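Local coordinates for protein kojibiose phosphorylase (Gut metagenome, PDB 6W0P) that probably works as a carbohydrate-active enzyme of glycoside hydrolase family 65, with a beta-rich N-terminal domain preceding a helical catalytic domain, at residues T217-D222 / Y235-E240; I94-E99 / I167-H172; Y154-F159 / T246-V251. One frame throughout, in Å; residues are numbered along the deposited sequence.

Contact 1: residues T217-D222 / Y235-E240; sequences TNLKED and YELTLE
Tyr235 has the largest share of this contact, and its side chain can be followed atom by atom past residues 217-222. CB leaves strand 230-239 across the line to the loop, but with CG anti to the carbonyl carbon (chi1 -56°) the ring swings toward it. CD1 then lies 3.6 Å from Glu221 CA, which comes in obliquely to the ring. One atom further out, CE1 is 3.2 Å from Leu219 O, a carbonyl that stands at the ring edge near its plane. CZ comes within 3.7 Å of Glu221 CB. At the tip, OH is 2.9 Å from Thr217 OG1, the two side chains arriving from opposite directions. A water 2.6 Å from Tyr235 OH also bonds Leu219 O and lies 2.8 Å from Glu221 OE1; the bend of the Glu221 chain at its second torsion turns the carboxylate back to this water.

The contact belongs to the N-terminal beta-sandwich of the family 65 fold. Residues 217-222 follow strand 210-217 of the larger sheet and lead into strand 223-227 of the smaller one, to which Tyr235 also belongs, so the tyrosine spans from one sheet to the chain leaving the other. Leu171 and Ile247 pack beside it, one from each sheet.

Two residues on from the tyrosine, Leu237 CD2 meets Leu219 CD2 of the loop at 3.8 Å; the same Leu219 methyl also lies against Tyr235 CD1 and so touches both residues. Between them in the strand, Glu236 N donates to Asp222 OD2 with an N-H...O angle of 159°, reaching the anti side of the oxygen and 26° out of the carboxylate plane. The modelled separation of these atoms, 2.5 Å, is unusually short, so its exact value is doubtful.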
loop_
_atom_site.group_PDB
_atom_site.type_symbol
_atom_site.label_atom_id
_atom_site.label_comp_id
_atom_site.label_asym_id
_atom_site.label_seq_id
_atom_site.Cartn_x
_atom_site.Cartn_y
_atom_site.Cartn_z
ATOM N N THR A 217 5.219 13.778 -50.023
ATOM C CA THR A 217 6.633 14.202 -50.219
ATOM C C THR A 217 6.694 15.010 -51.517
ATOM O O THR A 217 5.642 15.155 -52.160
ATOM C CB THR A 217 7.598 13.002 -50.167
ATOM O OG1 THR A 217 7.561 12.278 -51.398
ATOM C CG2 THR A 217 7.296 12.043 -49.035
ATOM N N ASN A 218 7.871 15.552 -51.824
ATOM C CA ASN A 218 8.163 16.298 -53.076
ATOM C C ASN A 218 8.857 15.336 -54.060
ATOM O O ASN A 218 9.692 15.764 -54.836
ATOM C CB ASN A 218 8.965 17.579 -52.772
ATOM C CG ASN A 218 10.291 17.305 -52.082
ATOM O OD1 ASN A 218 10.568 16.164 -51.721
ATOM N ND2 ASN A 218 11.119 18.324 -51.876
ATOM N N LEU A 219 8.542 14.056 -54.032
ATOM C CA LEU A 219 9.149 13.088 -54.973
ATOM C C LEU A 219 8.216 11.883 -55.099
ATOM O O LEU A 219 7.841 11.284 -54.049
ATOM C CB LEU A 219 10.542 12.700 -54.458
ATOM C CG LEU A 219 11.377 11.817 -55.392
ATOM C CD1 LEU A 219 11.760 12.552 -56.671
ATOM C CD2 LEU A 219 12.632 11.322 -54.693
ATOM N N LYS A 220 7.834 11.555 -56.336
ATOM C CA LYS A 220 7.125 10.289 -56.666
ATOM C C LYS A 220 7.952 9.115 -56.115
ATOM O O LYS A 220 9.162 9.062 -56.392
ATOM C CB LYS A 220 6.908 10.145 -58.179
ATOM C CG LYS A 220 6.085 8.931 -58.593
ATOM C CD LYS A 220 4.628 8.987 -58.159
ATOM C CE LYS A 220 3.943 7.640 -58.271
ATOM N NZ LYS A 220 2.485 7.750 -58.036
ATOM N N GLU A 221 7.322 8.232 -55.342
ATOM C CA GLU A 221 7.932 6.995 -54.798
ATOM C C GLU A 221 7.973 5.915 -55.896
ATOM O O GLU A 221 7.240 6.036 -56.887
ATOM C CB GLU A 221 7.154 6.548 -53.558
ATOM C CG GLU A 221 5.814 5.879 -53.850
ATOM C CD GLU A 221 4.681 6.759 -54.370
ATOM O OE1 GLU A 221 4.791 7.999 -54.311
ATOM O OE2 GLU A 221 3.680 6.186 -54.851
ATOM N N ASP A 222 8.825 4.907 -55.716
ATOM C CA ASP A 222 9.003 3.774 -56.654
ATOM C C ASP A 222 7.935 2.740 -56.308
ATOM O O ASP A 222 7.471 2.070 -57.205
ATOM C CB ASP A 222 10.426 3.206 -56.589
ATOM C CG ASP A 222 11.468 4.150 -57.166
ATOM O OD1 ASP A 222 11.470 4.335 -58.386
ATOM O OD2 ASP A 222 12.232 4.741 -56.374
ATOM N N TYR A 235 11.674 4.635 -51.839
ATOM C CA TYR A 235 12.437 5.460 -52.816
ATOM C C TYR A 235 13.712 4.697 -53.173
ATOM O O TYR A 235 14.443 4.260 -52.272
ATOM C CB TYR A 235 12.675 6.881 -52.292
ATOM C CG TYR A 235 11.397 7.595 -51.924
ATOM C CD1 TYR A 235 10.666 8.292 -52.873
ATOM C CD2 TYR A 235 10.891 7.537 -50.633
ATOM C CE1 TYR A 235 9.467 8.905 -52.553
ATOM C CE2 TYR A 235 9.696 8.147 -50.297
ATOM C CZ TYR A 235 8.978 8.825 -51.262
ATOM O OH TYR A 235 7.800 9.419 -50.941
ATOM N N GLU A 236 13.901 4.475 -54.469
ATOM C CA GLU A 236 15.109 3.853 -55.062
ATOM C C GLU A 236 15.917 5.009 -55.627
ATOM O O GLU A 236 15.565 5.486 -56.707
ATOM C CB GLU A 236 14.762 2.851 -56.172
ATOM C CG GLU A 236 13.795 1.756 -55.763
ATOM C CD GLU A 236 14.331 0.754 -54.758
ATOM O OE1 GLU A 236 13.495 0.059 -54.121
ATOM O OE2 GLU A 236 15.576 0.670 -54.611
ATOM N N LEU A 237 16.894 5.501 -54.875
ATOM C CA LEU A 237 17.626 6.726 -55.264
ATOM C C LEU A 237 18.991 6.340 -55.823
ATOM O O LEU A 237 19.666 5.474 -55.215
ATOM C CB LEU A 237 17.751 7.650 -54.049
ATOM C CG LEU A 237 16.427 8.029 -53.384
ATOM C CD1 LEU A 237 16.671 8.778 -52.097
ATOM C CD2 LEU A 237 15.543 8.836 -54.330
ATOM N N THR A 238 19.365 7.000 -56.917
ATOM C CA THR A 238 20.734 7.020 -57.462
ATOM C C THR A 238 21.374 8.332 -57.026
ATOM O O THR A 238 20.857 9.388 -57.375
ATOM C CB THR A 238 20.709 6.792 -58.977
ATOM O OG1 THR A 238 20.001 5.559 -59.085
ATOM C CG2 THR A 238 22.086 6.703 -59.610
ATOM N N LEU A 239 22.443 8.242 -56.252
ATOM C CA LEU A 239 23.218 9.414 -55.797
ATOM C C LEU A 239 24.331 9.660 -56.811
ATOM O O LEU A 239 25.059 8.708 -57.127
ATOM C CB LEU A 239 23.789 9.146 -54.402
ATOM C CG LEU A 239 22.787 8.788 -53.307
ATOM C CD1 LEU A 239 23.497 8.686 -51.968
ATOM C CD2 LEU A 239 21.650 9.796 -53.238
ATOM N N GLU A 240 24.434 10.891 -57.303
ATOM C CA GLU A 240 25.564 11.370 -58.129
ATOM C C GLU A 240 26.600 11.950 -57.169
ATOM O O GLU A 240 26.202 12.788 -56.294
ATOM C CB GLU A 240 25.115 12.433 -59.132
ATOM C CG GLU A 240 23.902 12.027 -59.954
ATOM C CD GLU A 240 23.478 13.039 -61.007
ATOM O OE1 GLU A 240 24.299 13.933 -61.342
ATOM O OE2 GLU A 240 22.326 12.930 -61.492
HETATM O O HOH W 1 5.890 10.008 -52.638
#

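Contact 2: residues I94-E99 / I167-H172; sequences IRIIHE and IKLELH
The Arg95 guanidinium and the Glu170 carboxylate, side by side with their planes 67° apart, meet where OE1 comes to the guanidinium edge near its plane. NH1 and OE1 form a salt bridge at 3.3 Å whose hydrogen bond is weak, but a water joins the same two atoms, while Glu102 pairs with Arg95 NE. OE1 also takes His172 NE2 on its anti lone pair, the oxygen lying 8° out of the imidazole plane. Arg95 CD approaches that ring obliquely, 3.7 Å from His172 NE2. The other carboxylate oxygen, Glu170 OE2, receives Lys168 NZ at 2.6 Å, so both oxygens are held by donors that probably stabilise the charged form. On one face of the His98 ring lies Glu99 CD, offset toward the rim, and Ile167 CG2 comes in obliquely. Thr132 and Thr165 bond its two nitrogens.

On the reverse side of the strands, Ile94 CG2 reaches Leu171 CD2 at 3.7 Å, and Ile96 CG1 lies 3.8 Å from Leu169 CD1, all four facing Ile157, Phe159 or strand 245-256. Paired backbone bonds at Arg95-Glu170 and Ile97-Lys168, with axes at 171°, mark neighbouring antiparallel strands of the smaller sheet in the beta-sandwich.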
loop_
_atom_site.group_PDB
_atom_site.type_symbol
_atom_site.label_atom_id
_atom_site.label_comp_id
_atom_site.label_asym_id
_atom_site.label_seq_id
_atom_site.Cartn_x
_atom_site.Cartn_y
_atom_site.Cartn_z
ATOM N N ILE A 94 12.350 6.236 -40.619
ATOM C CA ILE A 94 12.870 5.885 -41.972
ATOM C C ILE A 94 13.638 4.569 -41.883
ATOM O O ILE A 94 13.954 4.111 -40.756
ATOM C CB ILE A 94 13.755 7.009 -42.554
ATOM C CG1 ILE A 94 15.093 7.114 -41.818
ATOM C CG2 ILE A 94 13.004 8.331 -42.551
ATOM C CD1 ILE A 94 15.999 8.213 -42.331
ATOM N N ARG A 95 13.965 4.022 -43.049
ATOM C CA ARG A 95 15.028 3.004 -43.184
ATOM C C ARG A 95 15.912 3.410 -44.356
ATOM O O ARG A 95 15.382 3.762 -45.439
ATOM C CB ARG A 95 14.433 1.603 -43.332
ATOM C CG ARG A 95 13.700 1.155 -42.081
ATOM C CD ARG A 95 13.078 -0.214 -42.231
ATOM N NE ARG A 95 14.064 -1.265 -42.105
ATOM C CZ ARG A 95 14.091 -2.390 -42.827
ATOM N NH1 ARG A 95 13.205 -2.608 -43.790
ATOM N NH2 ARG A 95 15.042 -3.284 -42.609
ATOM N N ILE A 96 17.222 3.349 -44.141
ATOM C CA ILE A 96 18.203 3.598 -45.223
ATOM C C ILE A 96 19.061 2.342 -45.407
ATOM O O ILE A 96 19.589 1.825 -44.412
ATOM C CB ILE A 96 19.006 4.869 -44.917
ATOM C CG1 ILE A 96 18.071 6.074 -44.789
ATOM C CG2 ILE A 96 20.067 5.079 -45.986
ATOM C CD1 ILE A 96 18.761 7.373 -44.406
ATOM N N ILE A 97 19.139 1.861 -46.657
ATOM C CA ILE A 97 19.927 0.662 -47.080
ATOM C C ILE A 97 20.834 1.063 -48.248
ATOM O O ILE A 97 20.340 1.658 -49.211
ATOM C CB ILE A 97 19.001 -0.519 -47.431
ATOM C CG1 ILE A 97 17.988 -0.789 -46.315
ATOM C CG2 ILE A 97 19.804 -1.770 -47.779
ATOM C CD1 ILE A 97 16.691 -0.034 -46.482
ATOM N N HIS A 98 22.122 0.765 -48.115
ATOM C CA HIS A 98 23.153 0.872 -49.177
ATOM C C HIS A 98 23.729 -0.522 -49.448
ATOM O O HIS A 98 24.385 -1.064 -48.551
ATOM C CB HIS A 98 24.259 1.826 -48.735
ATOM C CG HIS A 98 25.344 2.034 -49.736
ATOM N ND1 HIS A 98 26.681 1.878 -49.414
ATOM C CD2 HIS A 98 25.304 2.411 -51.030
ATOM C CE1 HIS A 98 27.415 2.185 -50.460
ATOM N NE2 HIS A 98 26.594 2.504 -51.468
ATOM N N GLU A 99 23.486 -1.101 -50.620
ATOM C CA GLU A 99 24.118 -2.399 -50.984
ATOM C C GLU A 99 23.937 -3.387 -49.824
ATOM O O GLU A 99 24.941 -3.952 -49.295
ATOM C CB GLU A 99 25.593 -2.139 -51.292
ATOM C CG GLU A 99 25.774 -1.151 -52.422
ATOM C CD GLU A 99 27.209 -0.762 -52.698
ATOM O OE1 GLU A 99 28.091 -1.138 -51.899
ATOM O OE2 GLU A 99 27.434 -0.084 -53.716
ATOM N N ILE A 167 21.071 3.972 -53.246
ATOM C CA ILE A 167 20.582 3.694 -51.869
ATOM C C ILE A 167 19.082 3.487 -51.946
ATOM O O ILE A 167 18.468 3.957 -52.919
ATOM C CB ILE A 167 20.936 4.833 -50.898
ATOM C CG1 ILE A 167 20.059 6.066 -51.135
ATOM C CG2 ILE A 167 22.416 5.165 -50.980
ATOM C CD1 ILE A 167 20.206 7.118 -50.061
ATOM N N LYS A 168 18.536 2.848 -50.920
ATOM C CA LYS A 168 17.082 2.734 -50.722
ATOM C C LYS A 168 16.692 3.565 -49.504
ATOM O O LYS A 168 17.376 3.464 -48.486
ATOM C CB LYS A 168 16.685 1.273 -50.534
ATOM C CG LYS A 168 15.212 1.023 -50.802
ATOM C CD LYS A 168 14.602 -0.087 -49.979
ATOM C CE LYS A 168 13.101 -0.128 -50.174
ATOM N NZ LYS A 168 12.533 -1.411 -49.706
ATOM N N LEU A 169 15.634 4.360 -49.623
ATOM C CA LEU A 169 15.048 5.130 -48.504
ATOM C C LEU A 169 13.598 4.693 -48.361
ATOM O O LEU A 169 12.905 4.648 -49.406
ATOM C CB LEU A 169 15.162 6.621 -48.817
ATOM C CG LEU A 169 14.396 7.566 -47.897
ATOM C CD1 LEU A 169 14.972 7.582 -46.487
ATOM C CD2 LEU A 169 14.407 8.953 -48.479
ATOM N N GLU A 170 13.203 4.310 -47.144
ATOM C CA GLU A 170 11.800 4.011 -46.759
ATOM C C GLU A 170 11.335 5.095 -45.772
ATOM O O GLU A 170 12.029 5.291 -44.780
ATOM C CB GLU A 170 11.691 2.624 -46.124
ATOM C CG GLU A 170 12.153 1.487 -47.024
ATOM C CD GLU A 170 12.077 0.086 -46.419
ATOM O OE1 GLU A 170 11.698 -0.045 -45.233
ATOM O OE2 GLU A 170 12.415 -0.875 -47.126
ATOM N N LEU A 171 10.219 5.766 -46.056
ATOM C CA LEU A 171 9.492 6.621 -45.090
ATOM C C LEU A 171 8.319 5.823 -44.508
ATOM O O LEU A 171 7.481 5.317 -45.296
ATOM C CB LEU A 171 9.002 7.909 -45.765
ATOM C CG LEU A 171 10.033 8.729 -46.536
ATOM C CD1 LEU A 171 9.430 10.065 -46.922
ATOM C CD2 LEU A 171 11.308 8.933 -45.735
ATOM N N HIS A 172 8.254 5.755 -43.174
ATOM C CA HIS A 172 7.226 4.997 -42.419
ATOM C C HIS A 172 6.327 5.945 -41.613
ATOM O O HIS A 172 6.849 6.928 -41.034
ATOM C CB HIS A 172 7.898 3.994 -41.484
ATOM C CG HIS A 172 8.704 2.930 -42.145
ATOM N ND1 HIS A 172 8.655 1.612 -41.728
ATOM C CD2 HIS A 172 9.613 2.976 -43.140
ATOM C CE1 HIS A 172 9.493 0.895 -42.445
ATOM N NE2 HIS A 172 10.086 1.706 -43.320
HETATM O O HOH W 2 10.503 -1.991 -44.056
#

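Contact 3: residues Y154-F159 / T246-V251; sequences YQMISF and TITRYV
Strands 154-159 and 246-251 run antiparallel, their axes 4.5 Å apart at closest and at 165°, with mutual N-H...O bonds at the hydrogen-bonded pairs Gln155-Arg249 and Ile157-Ile247. They are adjacent in the large antiparallel sheet of the N-terminal beta-sandwich. Gln155, Ile157, Ile247 and Arg249 face the smaller sheet, whereas Tyr154 and Tyr250 lie on the other face, under helix 282-300.

Gln155 and Arg249 point the same way. An extended Gln155, with CG anti to its own nitrogen (chi1 -175°), sends OE1 to the guanidinium edge. There OE1 accepts twice: from Arg249 NE at 2.7 Å and from Arg249 NH2 at 2.8 Å, both with the oxygen close to the guanidinium plane. The NH2 bond lies on an amide lone pair in the carbonyl plane, while NE sits 30° off that plane. This double grip, with Gln155 NE2 bonding Phe92 O, Arg249 NH2 also bonding Lys93 O and NH1 bonding His172 O, fixes both buried groups: OE1 is met by the guanidinium, and backbone oxygens take bonds from NE2, NH1 and NH2. Next to them, Ile157 CB and Ile247 CG2 make a looser apolar contact at 4.1 Å.

On the opposite face the two tyrosines cross at a slant, Tyr154 CD1 lying 3.8 Å from Tyr250 CD2. Their hydroxyls diverge to other partners, Tyr154 OH to Asp146 and Tyr250 OH to Phe280 O. Met156 runs past Thr248, its CG 3.9 Å from Thr248 OG1. At the Ser158-Thr246 pair the CA atoms are closest, and Ser158 CB presses on Thr246 CG2 at 3.5 Å, tighter than an ordinary carbon-carbon contact.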
loop_
_atom_site.group_PDB
_atom_site.type_symbol
_atom_site.label_atom_id
_atom_site.label_comp_id
_atom_site.label_asym_id
_atom_site.label_seq_id
_atom_site.Cartn_x
_atom_site.Cartn_y
_atom_site.Cartn_z
ATOM N N TYR A 154 7.180 18.278 -40.098
ATOM C CA TYR A 154 7.965 18.290 -41.350
ATOM C C TYR A 154 9.303 17.602 -41.111
ATOM O O TYR A 154 9.918 17.749 -40.015
ATOM C CB TYR A 154 8.157 19.731 -41.812
ATOM C CG TYR A 154 6.880 20.530 -41.759
ATOM C CD1 TYR A 154 5.788 20.165 -42.525
ATOM C CD2 TYR A 154 6.761 21.642 -40.938
ATOM C CE1 TYR A 154 4.609 20.885 -42.473
ATOM C CE2 TYR A 154 5.589 22.374 -40.881
ATOM C CZ TYR A 154 4.515 22.014 -41.671
ATOM O OH TYR A 154 3.352 22.723 -41.591
ATOM N N GLN A 155 9.778 16.915 -42.142
ATOM C CA GLN A 155 11.073 16.209 -42.111
ATOM C C GLN A 155 11.730 16.411 -43.463
ATOM O O GLN A 155 11.031 16.313 -44.470
ATOM C CB GLN A 155 10.878 14.722 -41.829
ATOM C CG GLN A 155 12.176 13.952 -41.667
ATOM C CD GLN A 155 11.880 12.490 -41.453
ATOM O OE1 GLN A 155 11.104 11.888 -42.195
ATOM N NE2 GLN A 155 12.475 11.923 -40.412
ATOM N N MET A 156 13.017 16.691 -43.456
ATOM C CA MET A 156 13.829 16.829 -44.670
ATOM C C MET A 156 15.044 15.924 -44.492
ATOM O O MET A 156 15.639 15.932 -43.402
ATOM C CB MET A 156 14.261 18.276 -44.906
ATOM C CG MET A 156 14.922 18.491 -46.247
ATOM S SD MET A 156 15.224 20.234 -46.618
ATOM C CE MET A 156 16.348 20.749 -45.310
ATOM N N ILE A 157 15.326 15.132 -45.524
ATOM C CA ILE A 157 16.454 14.169 -45.588
ATOM C C ILE A 157 17.242 14.480 -46.862
ATOM O O ILE A 157 16.645 14.436 -47.959
ATOM C CB ILE A 157 15.938 12.718 -45.570
ATOM C CG1 ILE A 157 14.955 12.472 -44.426
ATOM C CG2 ILE A 157 17.108 11.753 -45.518
ATOM C CD1 ILE A 157 14.110 11.232 -44.599
ATOM N N SER A 158 18.527 14.789 -46.702
ATOM C CA SER A 158 19.493 14.975 -47.806
ATOM C C SER A 158 20.619 13.926 -47.735
ATOM O O SER A 158 21.051 13.552 -46.628
ATOM C CB SER A 158 20.041 16.350 -47.782
ATOM O OG SER A 158 21.109 16.421 -46.873
ATOM N N PHE A 159 21.089 13.495 -48.904
ATOM C CA PHE A 159 22.171 12.501 -49.091
ATOM C C PHE A 159 23.256 13.154 -49.951
ATOM O O PHE A 159 22.907 13.799 -50.961
ATOM C CB PHE A 159 21.600 11.250 -49.763
ATOM C CG PHE A 159 20.530 10.514 -48.991
ATOM C CD1 PHE A 159 20.860 9.521 -48.086
ATOM C CD2 PHE A 159 19.191 10.774 -49.207
ATOM C CE1 PHE A 159 19.881 8.829 -47.397
ATOM C CE2 PHE A 159 18.211 10.085 -48.512
ATOM C CZ PHE A 159 18.557 9.108 -47.615
ATOM N N THR A 246 17.839 15.659 -51.903
ATOM C CA THR A 246 16.996 15.967 -50.719
ATOM C C THR A 246 15.584 15.509 -51.029
ATOM O O THR A 246 15.209 15.633 -52.159
ATOM C CB THR A 246 16.966 17.457 -50.330
ATOM O OG1 THR A 246 16.224 18.202 -51.297
ATOM C CG2 THR A 246 18.335 18.083 -50.233
ATOM N N ILE A 247 14.851 15.076 -50.011
ATOM C CA ILE A 247 13.383 14.849 -50.053
ATOM C C ILE A 247 12.784 15.523 -48.811
ATOM O O ILE A 247 13.458 15.525 -47.758
ATOM C CB ILE A 247 13.089 13.340 -50.134
ATOM C CG1 ILE A 247 11.595 13.040 -50.224
ATOM C CG2 ILE A 247 13.730 12.581 -48.991
ATOM C CD1 ILE A 247 11.296 11.580 -50.552
ATOM N N THR A 248 11.585 16.096 -48.934
ATOM C CA THR A 248 10.825 16.674 -47.798
ATOM C C THR A 248 9.585 15.822 -47.542
ATOM O O THR A 248 8.826 15.601 -48.496
ATOM C CB THR A 248 10.459 18.132 -48.074
ATOM O OG1 THR A 248 11.703 18.761 -48.362
ATOM C CG2 THR A 248 9.747 18.791 -46.915
ATOM N N ARG A 249 9.426 15.345 -46.309
ATOM C CA ARG A 249 8.199 14.681 -45.816
ATOM C C ARG A 249 7.325 15.687 -45.051
ATOM O O ARG A 249 7.817 16.267 -44.048
ATOM C CB ARG A 249 8.552 13.523 -44.884
ATOM C CG ARG A 249 7.376 12.594 -44.650
ATOM C CD ARG A 249 7.353 12.004 -43.264
ATOM N NE ARG A 249 8.559 11.254 -42.931
ATOM C CZ ARG A 249 8.584 9.989 -42.544
ATOM N NH1 ARG A 249 7.468 9.292 -42.493
ATOM N NH2 ARG A 249 9.722 9.421 -42.182
ATOM N N TYR A 250 6.078 15.849 -45.504
ATOM C CA TYR A 250 4.986 16.574 -44.811
ATOM C C TYR A 250 4.115 15.550 -44.087
ATOM O O TYR A 250 3.712 14.541 -44.718
ATOM C CB TYR A 250 4.171 17.386 -45.814
ATOM C CG TYR A 250 5.012 18.346 -46.614
ATOM C CD1 TYR A 250 5.644 17.929 -47.769
ATOM C CD2 TYR A 250 5.212 19.660 -46.207
ATOM C CE1 TYR A 250 6.426 18.794 -48.520
ATOM C CE2 TYR A 250 6.013 20.533 -46.937
ATOM C CZ TYR A 250 6.618 20.100 -48.108
ATOM O OH TYR A 250 7.391 20.906 -48.890
ATOM N N VAL A 251 3.862 15.783 -42.802
ATOM C CA VAL A 251 2.965 14.937 -41.963
ATOM C C VAL A 251 1.826 15.804 -41.402
ATOM O O VAL A 251 2.089 16.940 -41.033
ATOM C CB VAL A 251 3.769 14.245 -40.847
ATOM C CG1 VAL A 251 2.902 13.334 -39.991
ATOM C CG2 VAL A 251 4.952 13.478 -41.413
#

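How the contacts relate
From the N terminus, residues 94-99 come first, then 154-159, after which 167-172 closes contact 2. Contact 3 stays open until 246-251, so contacts 2 and 3 cross. Contact 1 opens and closes wholly between the two halves of contact 3, and after contact 2 is complete. Contact 2 joins strands of the smaller sheet and contact 3 strands of the larger one; contact 1 links that smaller sheet to the loop leaving the larger. Atoms confirm the ties: Tyr235 N and Leu169 O, 2.7 Å apart, probably bond contact 1 to contact 2, Asn218 OD1 to Thr248 N does so for contacts 1 and 3, and Ile96 CD1 packs on Phe159 CE1 between contacts 2 and 3.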